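Local coordinates for transcription termination factor FttA (Methanosarcina mazei, PDB 2XR1), which probably terminates transcription by cleaving nascent RNA at the polymerase exit channel, acting as a homodimeric metallo-beta-lactamase/beta-CASP nuclease that binds two zinc ions, at residues G196-F200 / M223-L227; A246-Q251 / L275-Q280; L253-K259 / P295-V301; P417-V421 / G449-A454. All blocks are in the same frame, centred on the assembly; numbering follows the deposited sequence.

Contacts 1 to 3 lie in the metallo-beta-lactamase region and contact 4 in the beta-CASP region. Contact 2, which carries zinc ligands H247, D249 and H250, touches each of the others: its centre is 12 Å from those of contacts 3 and 4 and 14 Å from that of contact 1. Contact 1 closes before contact 2 opens, contacts 2 and 3 interleave along the chain, and contact 4 comes last. Helices 248-251 and 254-259 follow each other, as do 270-290 and 299-306, so contact 2 pairs 248-251 with 270-290 and contact 3 pairs 254-259 with 299-306. Contact 4, at the ends of two parallel strands, reaches H247 through V421 and ties the second domain to the zinc site.

Contact 1 (G196-F200 / M223-L227); sequences GRSCF and MTPYL
M223 lays its sulfur over one face of the R197 guanidinium, SD standing 3.9 Å above the plane and displaced toward the rim. T224 supplies the polar bond: R197 NH1 donates to T224 O at 2.8 Å, with the oxygen close to the guanidinium plane and an N-H...O angle of 152°. R197 turns CG between its backbone N and carbonyl carbon (chi1 56°), then runs extended to NE, which carries its head past P225 to this oxygen; NE itself forms a salt bridge with E194, so the guanidinium is gripped from two directions. P225 packs against the start of the arginine, its CG 3.6 Å from R197 O and its CB 3.8 Å from C199 CB. The contact belongs to the metallo-beta-lactamase fold, where the loop entering strand 199-203 meets the long connection between strands 208-211 and 240-242. Y226 is the centre of an inverse gamma turn whose L227 N to P225 O bond is weak; the same oxygen also accepts T224 OG1 at 2.8 Å. The Y226 ring lies oblique to the guanidinium, planes 45° apart, and meets W183 of the second subunit, so the arginine sits just behind a dimer contact. L227 brings CD2 to within 4.0 Å of C199 SG, on the far side of P225 from the arginine head.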
loop_
_atom_site.group_PDB
_atom_site.type_symbol
_atom_site.label_atom_id
_atom_site.label_comp_id
_atom_site.label_asym_id
_atom_site.label_seq_id
_atom_site.Cartn_x
_atom_site.Cartn_y
_atom_site.Cartn_z
ATOM N N GLY B 196 8.509 -17.775 5.179
ATOM C CA GLY B 196 7.740 -18.196 4.029
ATOM C C GLY B 196 7.194 -17.033 3.234
ATOM O O GLY B 196 6.876 -16.003 3.790
ATOM N N ARG B 197 7.134 -17.246 1.915
ATOM C CA ARG B 197 6.572 -16.360 0.911
ATOM C C ARG B 197 7.005 -14.905 1.020
ATOM O O ARG B 197 6.198 -14.008 0.854
ATOM C CB ARG B 197 5.059 -16.494 0.836
ATOM C CG ARG B 197 4.326 -16.267 2.148
ATOM C CD ARG B 197 2.827 -16.008 1.947
ATOM N NE ARG B 197 2.246 -15.560 3.190
ATOM C CZ ARG B 197 0.968 -15.309 3.384
ATOM N NH1 ARG B 197 0.098 -15.448 2.393
ATOM N NH2 ARG B 197 0.559 -14.929 4.598
ATOM N N SER B 198 8.295 -14.708 1.276
ATOM C CA SER B 198 8.939 -13.442 1.195
ATOM C C SER B 198 8.628 -12.810 -0.131
ATOM O O SER B 198 8.676 -13.479 -1.193
ATOM C CB SER B 198 10.450 -13.606 1.313
ATOM O OG SER B 198 10.896 -13.860 2.662
ATOM N N CYS B 199 8.327 -11.511 -0.067
ATOM C CA CYS B 199 7.968 -10.722 -1.235
ATOM C C CYS B 199 7.731 -9.271 -0.769
ATOM O O CYS B 199 6.887 -9.041 0.092
ATOM C CB CYS B 199 6.705 -11.282 -1.885
ATOM S SG CYS B 199 6.251 -10.431 -3.406
ATOM N N PHE B 200 8.509 -8.321 -1.278
ATOM C CA PHE B 200 8.476 -6.950 -0.798
ATOM C C PHE B 200 8.441 -6.001 -1.984
ATOM O O PHE B 200 9.000 -6.258 -3.059
ATOM C CB PHE B 200 9.716 -6.672 0.068
ATOM C CG PHE B 200 9.717 -7.414 1.350
ATOM C CD1 PHE B 200 9.127 -6.848 2.510
ATOM C CD2 PHE B 200 10.229 -8.684 1.422
ATOM C CE1 PHE B 200 9.084 -7.545 3.701
ATOM C CE2 PHE B 200 10.170 -9.407 2.638
ATOM C CZ PHE B 200 9.602 -8.835 3.777
ATOM N N MET B 223 -0.561 -21.369 -0.301
ATOM C CA MET B 223 -0.513 -19.935 0.096
ATOM C C MET B 223 0.595 -19.106 -0.575
ATOM O O MET B 223 1.769 -19.390 -0.473
ATOM C CB MET B 223 -0.373 -19.809 1.624
ATOM C CG MET B 223 -1.326 -18.811 2.291
ATOM S SD MET B 223 -1.288 -18.828 4.148
ATOM C CE MET B 223 -2.821 -19.705 4.543
ATOM N N THR B 224 0.189 -18.063 -1.269
ATOM C CA THR B 224 1.098 -17.232 -2.000
ATOM C C THR B 224 1.228 -15.896 -1.293
ATOM O O THR B 224 0.485 -15.599 -0.382
ATOM C CB THR B 224 0.542 -16.977 -3.406
ATOM O OG1 THR B 224 -0.616 -16.150 -3.304
ATOM C CG2 THR B 224 0.165 -18.281 -4.097
ATOM N N PRO B 225 2.192 -15.084 -1.699
ATOM C CA PRO B 225 2.145 -13.698 -1.266
ATOM C C PRO B 225 0.877 -13.002 -1.812
ATOM O O PRO B 225 0.223 -13.529 -2.720
ATOM C CB PRO B 225 3.378 -13.102 -1.891
ATOM C CG PRO B 225 4.260 -14.256 -2.185
ATOM C CD PRO B 225 3.404 -15.404 -2.449
ATOM N N TYR B 226 0.525 -11.853 -1.235
ATOM C CA TYR B 226 -0.631 -11.101 -1.707
ATOM C C TYR B 226 -0.290 -10.368 -3.014
ATOM O O TYR B 226 -0.094 -9.157 -3.034
ATOM C CB TYR B 226 -1.137 -10.105 -0.631
ATOM C CG TYR B 226 -1.623 -10.755 0.634
ATOM C CD1 TYR B 226 -2.898 -11.193 0.745
ATOM C CD2 TYR B 226 -0.766 -10.969 1.690
ATOM C CE1 TYR B 226 -3.332 -11.842 1.908
ATOM C CE2 TYR B 226 -1.170 -11.598 2.822
ATOM C CZ TYR B 226 -2.432 -12.031 2.931
ATOM O OH TYR B 226 -2.834 -12.633 4.069
ATOM N N LEU B 227 -0.235 -11.117 -4.108
ATOM C CA LEU B 227 0.139 -10.554 -5.395
ATOM C C LEU B 227 -1.024 -9.842 -6.097
ATOM O O LEU B 227 -0.776 -9.203 -7.115
ATOM C CB LEU B 227 0.688 -11.634 -6.322
ATOM C CG LEU B 227 1.983 -12.322 -5.904
ATOM C CD1 LEU B 227 2.385 -13.448 -6.887
ATOM C CD2 LEU B 227 3.127 -11.292 -5.724
#

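Contact 2 (A246-Q251 / L275-Q280); sequences AHLDHQ and LMVLLQ. With ZN (zinc ion), chain F; ZN (zinc ion), chain E.
The backbones come nearest at A246 and M276, with CA atoms 4.9 Å apart, and open to 7.0 Å between the CA atoms of L248 and L279 as the short helix 248-251 passes helix 270-290. The A246 methyl rests on L275 CB at the close end; L248 lays CG 4.3 Å from L279 CB at the wider one. Q251 fills the space between. Its CG lies between the backbone N and carbonyl carbon (chi1 52°) and the chain bends at chi2 (80°), which turns the amide back toward A246. There NE2 donates to A246 O at 2.8 Å, the acceptor nearly in the amide plane and the N-H...O angle 158°. L279 CB backs the same nitrogen, its side chain crossing that of Q251 at about a right angle, while M276 crosses the glutamine at a slant, its CG near the amide and its SD near Q251 CB. Q280 NE2 faces Q251 OE1, a bond of less certain geometry, and adds a weak one to Q251 O. On the side away from helix 270-290, H247 ND1 binds one zinc at 2.0 Å; D249 OD2 and H250 NE2, each at 2.1 Å, bind the other. With H245 these residues form the HxHxDH signature of the metallo-beta-lactamase superfamily; H332, D355 and H607 complete the two sites. The chemistry is consistent with a second shell: Q251 NE2 braces the ligand loop internally, its link to helix 270-290 through Q280 is less certain, and bonds from H247 NE2 to V421 O and H250 ND1 to D212 OD2 probably steady the imidazoles.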
loop_
_atom_site.group_PDB
_atom_site.type_symbol
_atom_site.label_atom_id
_atom_site.label_comp_id
_atom_site.label_asym_id
_atom_site.label_seq_id
_atom_site.Cartn_x
_atom_site.Cartn_y
_atom_site.Cartn_z
ATOM N N ALA B 246 18.621 -18.469 -3.801
ATOM C CA ALA B 246 17.914 -19.478 -4.580
ATOM C C ALA B 246 16.854 -20.232 -3.839
ATOM O O ALA B 246 16.145 -20.983 -4.452
ATOM C CB ALA B 246 18.890 -20.469 -5.180
ATOM N N HIS B 247 16.716 -20.030 -2.532
ATOM C CA HIS B 247 15.748 -20.812 -1.773
ATOM C C HIS B 247 14.320 -20.621 -2.297
ATOM O O HIS B 247 13.910 -19.519 -2.633
ATOM C CB HIS B 247 15.827 -20.507 -0.290
ATOM C CG HIS B 247 16.938 -21.210 0.425
ATOM N ND1 HIS B 247 17.565 -20.665 1.525
ATOM C CD2 HIS B 247 17.503 -22.417 0.226
ATOM C CE1 HIS B 247 18.479 -21.511 1.962
ATOM N NE2 HIS B 247 18.465 -22.576 1.188
ATOM N N LEU B 248 13.587 -21.723 -2.363
ATOM C CA LEU B 248 12.218 -21.700 -2.838
ATOM C C LEU B 248 11.364 -20.636 -2.154
ATOM O O LEU B 248 10.607 -19.963 -2.820
ATOM C CB LEU B 248 11.584 -23.087 -2.748
ATOM C CG LEU B 248 11.865 -23.856 -4.046
ATOM C CD1 LEU B 248 11.648 -25.338 -3.884
ATOM C CD2 LEU B 248 11.078 -23.277 -5.246
ATOM N N ASP B 249 11.550 -20.437 -0.847
ATOM C CA ASP B 249 10.763 -19.477 -0.081
ATOM C C ASP B 249 11.140 -18.062 -0.452
ATOM O O ASP B 249 10.687 -17.162 0.209
ATOM C CB ASP B 249 10.896 -19.723 1.453
ATOM C CG ASP B 249 12.333 -19.454 2.016
ATOM O OD1 ASP B 249 13.284 -20.108 1.529
ATOM O OD2 ASP B 249 12.547 -18.625 2.957
ATOM N N HIS B 250 12.011 -17.870 -1.453
ATOM C CA HIS B 250 12.346 -16.535 -1.977
ATOM C C HIS B 250 12.232 -16.305 -3.514
ATOM O O HIS B 250 12.161 -15.147 -3.968
ATOM C CB HIS B 250 13.758 -16.175 -1.565
ATOM C CG HIS B 250 13.947 -16.111 -0.084
ATOM N ND1 HIS B 250 13.990 -14.925 0.623
ATOM C CD2 HIS B 250 14.080 -17.097 0.824
ATOM C CE1 HIS B 250 14.140 -15.199 1.904
ATOM N NE2 HIS B 250 14.190 -16.506 2.059
ATOM N N GLN B 251 12.311 -17.388 -4.296
ATOM C CA GLN B 251 12.217 -17.351 -5.756
ATOM C C GLN B 251 11.075 -18.223 -6.308
ATOM O O GLN B 251 10.652 -18.077 -7.459
ATOM C CB GLN B 251 13.544 -17.767 -6.397
ATOM C CG GLN B 251 14.201 -19.137 -5.940
ATOM C CD GLN B 251 13.604 -20.380 -6.602
ATOM O OE1 GLN B 251 12.700 -20.289 -7.444
ATOM N NE2 GLN B 251 14.097 -21.549 -6.228
ATOM N N LEU B 275 20.780 -22.214 -9.521
ATOM C CA LEU B 275 20.080 -22.938 -8.473
ATOM C C LEU B 275 18.591 -22.748 -8.629
ATOM O O LEU B 275 17.849 -23.708 -8.538
ATOM C CB LEU B 275 20.549 -22.501 -7.096
ATOM C CG LEU B 275 22.000 -22.874 -6.783
ATOM C CD1 LEU B 275 22.620 -22.078 -5.605
ATOM C CD2 LEU B 275 22.071 -24.369 -6.619
ATOM N N MET B 276 18.168 -21.525 -8.917
ATOM C CA MET B 276 16.771 -21.181 -9.066
ATOM C C MET B 276 16.107 -22.048 -10.145
ATOM O O MET B 276 14.995 -22.554 -9.962
ATOM C CB MET B 276 16.658 -19.711 -9.455
ATOM C CG MET B 276 15.278 -19.284 -9.961
ATOM S SD MET B 276 15.146 -17.459 -9.973
ATOM C CE MET B 276 16.108 -17.038 -11.439
ATOM N N VAL B 277 16.774 -22.209 -11.286
ATOM C CA VAL B 277 16.223 -23.054 -12.338
ATOM C C VAL B 277 16.102 -24.506 -11.851
ATOM O O VAL B 277 15.084 -25.176 -12.068
ATOM C CB VAL B 277 17.074 -22.957 -13.646
ATOM C CG1 VAL B 277 16.801 -24.125 -14.605
ATOM C CG2 VAL B 277 16.780 -21.615 -14.332
ATOM N N LEU B 278 17.145 -24.976 -11.186
ATOM C CA LEU B 278 17.169 -26.352 -10.674
ATOM C C LEU B 278 16.040 -26.586 -9.706
ATOM O O LEU B 278 15.257 -27.539 -9.854
ATOM C CB LEU B 278 18.477 -26.623 -9.945
ATOM C CG LEU B 278 18.641 -28.049 -9.454
ATOM C CD1 LEU B 278 18.710 -28.969 -10.638
ATOM C CD2 LEU B 278 19.857 -28.157 -8.608
ATOM N N LEU B 279 15.954 -25.719 -8.705
ATOM C CA LEU B 279 14.938 -25.889 -7.685
ATOM C C LEU B 279 13.533 -25.676 -8.213
ATOM O O LEU B 279 12.631 -26.335 -7.767
ATOM C CB LEU B 279 15.173 -24.952 -6.509
ATOM C CG LEU B 279 16.436 -25.169 -5.691
ATOM C CD1 LEU B 279 16.533 -24.077 -4.618
ATOM C CD2 LEU B 279 16.478 -26.597 -5.131
ATOM N N GLN B 280 13.344 -24.759 -9.143
ATOM C CA GLN B 280 12.021 -24.519 -9.686
ATOM C C GLN B 280 11.512 -25.717 -10.479
ATOM O O GLN B 280 10.399 -26.204 -10.239
ATOM C CB GLN B 280 12.007 -23.251 -10.533
ATOM C CG GLN B 280 12.030 -21.946 -9.710
ATOM C CD GLN B 280 12.081 -20.694 -10.567
ATOM O OE1 GLN B 280 12.114 -20.775 -11.776
ATOM N NE2 GLN B 280 12.072 -19.529 -9.937
HETATM ZN ZN ZN F . 14.349 -17.855 3.709
HETATM ZN ZN ZN E . 17.167 -19.048 2.681
#

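Contact 3 (L253-K259 / P295-V301); sequences LVPLLFK and PYESGMV
K259 NZ donates to P295 O at 3.2 Å, the bond approaching the carbonyl from 30° off its plane. The lysine chain leaves with CG anti to the backbone N (chi1 -176°) and stays extended until a bend at its last torsion, so CD and CE also pass near the same oxygen, where the lysine is exposed to solvent. Further in, P255 and Y296 make a CH-pi contact: P255 CB stands 3.5 Å from the centroid of the Y296 ring, almost exactly on the ring normal, while P255 CG reaches CZ at 3.6 Å. Y296 has its CG between the backbone N and carbonyl carbon (chi1 46°), which swings the ring onto the proline. L253 CD2 lies at the edge of that ring and 4.0 Å from P295 CB, the leucine and P295 side chains crossing at about a right angle. The Y296 hydroxyl, beside CG and CD of P255, is hydrogen-bonded to G252 O, which gives the far end of the ring a polar tether. M300, bent at chi2 and chi3, sets CB 4.0 Å from P255 CB and curls SD over the backbone of K259 and toward F258 CB. The arrangement seats the loop and start of helix 299-306 on helix 254-259, whose V254 and F258 pack on strand 266-268; it is part of a helical layer flanking the sheet in the metallo-beta-lactamase alpha-beta-beta-alpha sandwich.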
loop_
_atom_site.group_PDB
_atom_site.type_symbol
_atom_site.label_atom_id
_atom_site.label_comp_id
_atom_site.label_asym_id
_atom_site.label_seq_id
_atom_site.Cartn_x
_atom_site.Cartn_y
_atom_site.Cartn_z
ATOM N N LEU B 253 7.912 -18.523 -6.552
ATOM C CA LEU B 253 6.765 -18.039 -7.293
ATOM C C LEU B 253 7.125 -16.935 -8.285
ATOM O O LEU B 253 6.243 -16.367 -8.937
ATOM C CB LEU B 253 5.682 -17.571 -6.345
ATOM C CG LEU B 253 4.922 -18.723 -5.649
ATOM C CD1 LEU B 253 3.943 -18.136 -4.659
ATOM C CD2 LEU B 253 4.217 -19.593 -6.623
ATOM N N VAL B 254 8.405 -16.697 -8.501
ATOM C CA VAL B 254 8.775 -15.765 -9.529
ATOM C C VAL B 254 8.194 -16.164 -10.890
ATOM O O VAL B 254 7.781 -15.293 -11.642
ATOM C CB VAL B 254 10.281 -15.574 -9.626
ATOM C CG1 VAL B 254 10.678 -14.805 -10.958
ATOM C CG2 VAL B 254 10.763 -14.854 -8.379
ATOM N N PRO B 255 8.137 -17.460 -11.213
ATOM C CA PRO B 255 7.502 -17.756 -12.463
ATOM C C PRO B 255 6.009 -17.459 -12.484
ATOM O O PRO B 255 5.462 -17.288 -13.568
ATOM C CB PRO B 255 7.769 -19.264 -12.658
ATOM C CG PRO B 255 8.995 -19.510 -11.938
ATOM C CD PRO B 255 8.887 -18.609 -10.700
ATOM N N LEU B 256 5.338 -17.413 -11.337
ATOM C CA LEU B 256 3.911 -17.089 -11.324
ATOM C C LEU B 256 3.711 -15.642 -11.779
ATOM O O LEU B 256 2.725 -15.311 -12.424
ATOM C CB LEU B 256 3.351 -17.264 -9.909
ATOM C CG LEU B 256 1.843 -17.207 -9.679
ATOM C CD1 LEU B 256 1.111 -18.194 -10.536
ATOM C CD2 LEU B 256 1.567 -17.476 -8.261
ATOM N N LEU B 257 4.668 -14.769 -11.426
ATOM C CA LEU B 257 4.658 -13.383 -11.921
ATOM C C LEU B 257 4.591 -13.365 -13.435
ATOM O O LEU B 257 3.801 -12.623 -14.018
ATOM C CB LEU B 257 5.887 -12.602 -11.465
ATOM C CG LEU B 257 5.985 -12.420 -9.946
ATOM C CD1 LEU B 257 7.265 -11.736 -9.496
ATOM C CD2 LEU B 257 4.780 -11.655 -9.428
ATOM N N PHE B 258 5.390 -14.200 -14.077
ATOM C CA PHE B 258 5.361 -14.262 -15.539
ATOM C C PHE B 258 4.035 -14.847 -16.072
ATOM O O PHE B 258 3.480 -14.377 -17.070
ATOM C CB PHE B 258 6.590 -15.010 -16.046
ATOM C CG PHE B 258 7.842 -14.212 -15.931
ATOM C CD1 PHE B 258 8.164 -13.274 -16.878
ATOM C CD2 PHE B 258 8.663 -14.369 -14.872
ATOM C CE1 PHE B 258 9.285 -12.548 -16.771
ATOM C CE2 PHE B 258 9.805 -13.615 -14.758
ATOM C CZ PHE B 258 10.105 -12.707 -15.696
ATOM N N LYS B 259 3.520 -15.853 -15.387
ATOM C CA LYS B 259 2.259 -16.430 -15.781
ATOM C C LYS B 259 1.178 -15.357 -15.823
ATOM O O LYS B 259 0.292 -15.390 -16.664
ATOM C CB LYS B 259 1.848 -17.524 -14.810
ATOM C CG LYS B 259 0.570 -18.245 -15.206
ATOM C CD LYS B 259 0.281 -19.420 -14.249
ATOM C CE LYS B 259 -1.083 -20.065 -14.487
ATOM N NZ LYS B 259 -0.984 -21.518 -14.133
ATOM N N PRO B 295 1.617 -24.637 -9.341
ATOM C CA PRO B 295 1.254 -23.219 -9.565
ATOM C C PRO B 295 1.518 -22.703 -10.991
ATOM O O PRO B 295 0.733 -21.913 -11.498
ATOM C CB PRO B 295 2.085 -22.464 -8.518
ATOM C CG PRO B 295 3.198 -23.350 -8.189
ATOM C CD PRO B 295 2.813 -24.777 -8.504
ATOM N N TYR B 296 2.588 -23.176 -11.623
ATOM C CA TYR B 296 2.888 -22.848 -13.017
ATOM C C TYR B 296 3.462 -24.049 -13.757
ATOM O O TYR B 296 3.866 -25.023 -13.127
ATOM C CB TYR B 296 3.873 -21.689 -13.091
ATOM C CG TYR B 296 5.044 -21.845 -12.143
ATOM C CD1 TYR B 296 6.136 -22.643 -12.465
ATOM C CD2 TYR B 296 5.038 -21.216 -10.912
ATOM C CE1 TYR B 296 7.169 -22.797 -11.592
ATOM C CE2 TYR B 296 6.083 -21.350 -10.054
ATOM C CZ TYR B 296 7.141 -22.148 -10.388
ATOM O OH TYR B 296 8.189 -22.302 -9.511
ATOM N N GLU B 297 3.477 -23.986 -15.091
ATOM C CA GLU B 297 4.105 -25.041 -15.910
ATOM C C GLU B 297 5.593 -24.721 -16.231
ATOM O O GLU B 297 6.051 -23.598 -16.002
ATOM C CB GLU B 297 3.291 -25.269 -17.178
ATOM N N SER B 298 6.331 -25.712 -16.735
ATOM C CA SER B 298 7.771 -25.577 -16.972
ATOM C C SER B 298 8.096 -24.484 -17.972
ATOM O O SER B 298 9.145 -23.840 -17.874
ATOM C CB SER B 298 8.447 -26.907 -17.388
ATOM O OG SER B 298 7.905 -27.471 -18.581
ATOM N N GLY B 299 7.179 -24.228 -18.891
ATOM C CA GLY B 299 7.305 -23.089 -19.797
ATOM C C GLY B 299 7.516 -21.736 -19.127
ATOM O O GLY B 299 8.143 -20.849 -19.697
ATOM N N MET B 300 7.010 -21.566 -17.909
ATOM C CA MET B 300 7.194 -20.313 -17.194
ATOM C C MET B 300 8.534 -20.221 -16.526
ATOM O O MET B 300 8.964 -19.133 -16.183
ATOM C CB MET B 300 6.104 -20.142 -16.151
ATOM C CG MET B 300 4.732 -19.896 -16.736
ATOM S SD MET B 300 4.693 -18.418 -17.796
ATOM C CE MET B 300 4.532 -19.155 -19.410
ATOM N N VAL B 301 9.182 -21.362 -16.296
ATOM C CA VAL B 301 10.572 -21.367 -15.811
ATOM C C VAL B 301 11.455 -20.915 -16.980
ATOM O O VAL B 301 12.306 -20.076 -16.819
ATOM C CB VAL B 301 10.984 -22.770 -15.290
ATOM C CG1 VAL B 301 12.441 -22.793 -14.816
ATOM C CG2 VAL B 301 10.060 -23.194 -14.174
#

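Contact 4 (P417-V421 / G449-A454); sequences PAFAV and GMIWEA
No aromatic ring meets a partner face-on or edge-on across this contact; the flat group that takes part is the A420 carbonyl, whose O lies 3.4 Å from the methyl carbon CB of A454. Its hydrogen bonds come from S424 OG and Q425 NE2 of the following helix, which satisfies it beside an apolar neighbour. A420 is central. Its own CB touches M450 O at 3.9 Å and faces A454 CB at 4.3 Å, small methyls letting the A420 and I451 CA atoms come within 4.1 Å. Both segments leave strands of the parallel beta-CASP sheet: strand 414-417 leads through the first into helix 423-436, and strand 445-448 through the second into helix 451-460, with strand 506-509 between the two. M450 is the N-cap of the latter helix, its O receiving A454 N at 2.9 Å. I451 places CG1 beside its backbone N (chi1 -72°), so that atom lies alongside A420 CA at 3.9 Å and CD1 extends to the A418 methyl. V421 meets A454 through CB atoms 4.4 Å apart.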
loop_
_atom_site.group_PDB
_atom_site.type_symbol
_atom_site.label_atom_id
_atom_site.label_comp_id
_atom_site.label_asym_id
_atom_site.label_seq_id
_atom_site.Cartn_x
_atom_site.Cartn_y
_atom_site.Cartn_z
ATOM N N PRO B 417 17.366 -34.952 7.051
ATOM C CA PRO B 417 16.693 -34.126 6.076
ATOM C C PRO B 417 17.453 -32.868 5.821
ATOM O O PRO B 417 18.106 -32.373 6.703
ATOM C CB PRO B 417 15.362 -33.789 6.731
ATOM C CG PRO B 417 15.600 -33.961 8.122
ATOM C CD PRO B 417 16.546 -35.106 8.250
ATOM N N ALA B 418 17.370 -32.383 4.592
ATOM C CA ALA B 418 18.196 -31.292 4.112
ATOM C C ALA B 418 17.537 -30.670 2.908
ATOM O O ALA B 418 16.695 -31.260 2.275
ATOM C CB ALA B 418 19.547 -31.831 3.714
ATOM N N PHE B 419 17.955 -29.472 2.576
ATOM C CA PHE B 419 17.601 -28.860 1.307
ATOM C C PHE B 419 18.624 -29.218 0.278
ATOM O O PHE B 419 19.748 -29.563 0.631
ATOM C CB PHE B 419 17.481 -27.343 1.494
ATOM C CG PHE B 419 16.341 -26.970 2.379
ATOM C CD1 PHE B 419 15.052 -26.926 1.875
ATOM C CD2 PHE B 419 16.546 -26.749 3.732
ATOM C CE1 PHE B 419 13.965 -26.614 2.719
ATOM C CE2 PHE B 419 15.491 -26.438 4.568
ATOM C CZ PHE B 419 14.199 -26.363 4.060
ATOM N N ALA B 420 18.227 -29.177 -0.992
ATOM C CA ALA B 420 19.172 -29.417 -2.069
ATOM C C ALA B 420 20.387 -28.531 -1.907
ATOM O O ALA B 420 21.523 -29.014 -2.024
ATOM C CB ALA B 420 18.550 -29.173 -3.391
ATOM N N VAL B 421 20.168 -27.245 -1.620
ATOM C CA VAL B 421 21.274 -26.337 -1.359
ATOM C C VAL B 421 21.077 -25.662 -0.030
ATOM O O VAL B 421 19.993 -25.185 0.272
ATOM C CB VAL B 421 21.391 -25.235 -2.435
ATOM C CG1 VAL B 421 20.106 -24.449 -2.571
ATOM C CG2 VAL B 421 22.487 -24.296 -2.095
ATOM N N GLY B 449 17.462 -36.432 -3.938
ATOM C CA GLY B 449 16.649 -35.256 -4.245
ATOM C C GLY B 449 17.340 -33.956 -4.660
ATOM O O GLY B 449 16.972 -32.876 -4.158
ATOM N N MET B 450 18.272 -34.052 -5.603
ATOM C CA MET B 450 18.962 -32.890 -6.211
ATOM C C MET B 450 20.120 -32.277 -5.407
ATOM O O MET B 450 20.744 -31.303 -5.849
ATOM C CB MET B 450 17.999 -31.769 -6.647
ATOM C CG MET B 450 16.794 -32.193 -7.465
ATOM S SD MET B 450 17.203 -32.910 -9.034
ATOM C CE MET B 450 16.623 -31.584 -10.131
ATOM N N ILE B 451 20.452 -32.868 -4.269
ATOM C CA ILE B 451 21.578 -32.391 -3.486
ATOM C C ILE B 451 22.842 -32.405 -4.300
ATOM O O ILE B 451 23.585 -31.416 -4.329
ATOM C CB ILE B 451 21.796 -33.227 -2.228
ATOM C CG1 ILE B 451 20.681 -32.935 -1.230
ATOM C CG2 ILE B 451 23.140 -32.913 -1.603
ATOM C CD1 ILE B 451 20.735 -33.836 -0.058
ATOM N N TRP B 452 23.089 -33.531 -4.954
ATOM C CA TRP B 452 24.320 -33.732 -5.699
ATOM C C TRP B 452 24.486 -32.772 -6.887
ATOM O O TRP B 452 25.537 -32.174 -7.082
ATOM C CB TRP B 452 24.356 -35.161 -6.205
ATOM C CG TRP B 452 25.598 -35.493 -6.938
ATOM C CD1 TRP B 452 25.702 -35.851 -8.226
ATOM C CD2 TRP B 452 26.925 -35.459 -6.406
ATOM N NE1 TRP B 452 27.009 -36.076 -8.541
ATOM C CE2 TRP B 452 27.789 -35.828 -7.444
ATOM C CE3 TRP B 452 27.465 -35.138 -5.145
ATOM C CZ2 TRP B 452 29.180 -35.914 -7.278
ATOM C CZ3 TRP B 452 28.841 -35.212 -4.971
ATOM C CH2 TRP B 452 29.688 -35.601 -6.043
ATOM N N GLU B 453 23.456 -32.650 -7.708
ATOM C CA GLU B 453 23.443 -31.658 -8.777
ATOM C C GLU B 453 23.621 -30.233 -8.233
ATOM O O GLU B 453 24.326 -29.407 -8.848
ATOM C CB GLU B 453 22.146 -31.790 -9.566
ATOM C CG GLU B 453 21.959 -30.816 -10.732
ATOM C CD GLU B 453 23.098 -30.799 -11.715
ATOM O OE1 GLU B 453 23.519 -31.901 -12.203
ATOM O OE2 GLU B 453 23.551 -29.669 -11.999
ATOM N N ALA B 454 23.024 -29.944 -7.072
ATOM C CA ALA B 454 23.204 -28.626 -6.420
ATOM C C ALA B 454 24.653 -28.409 -6.027
ATOM O O ALA B 454 25.167 -27.297 -6.080
ATOM C CB ALA B 454 22.335 -28.497 -5.234
#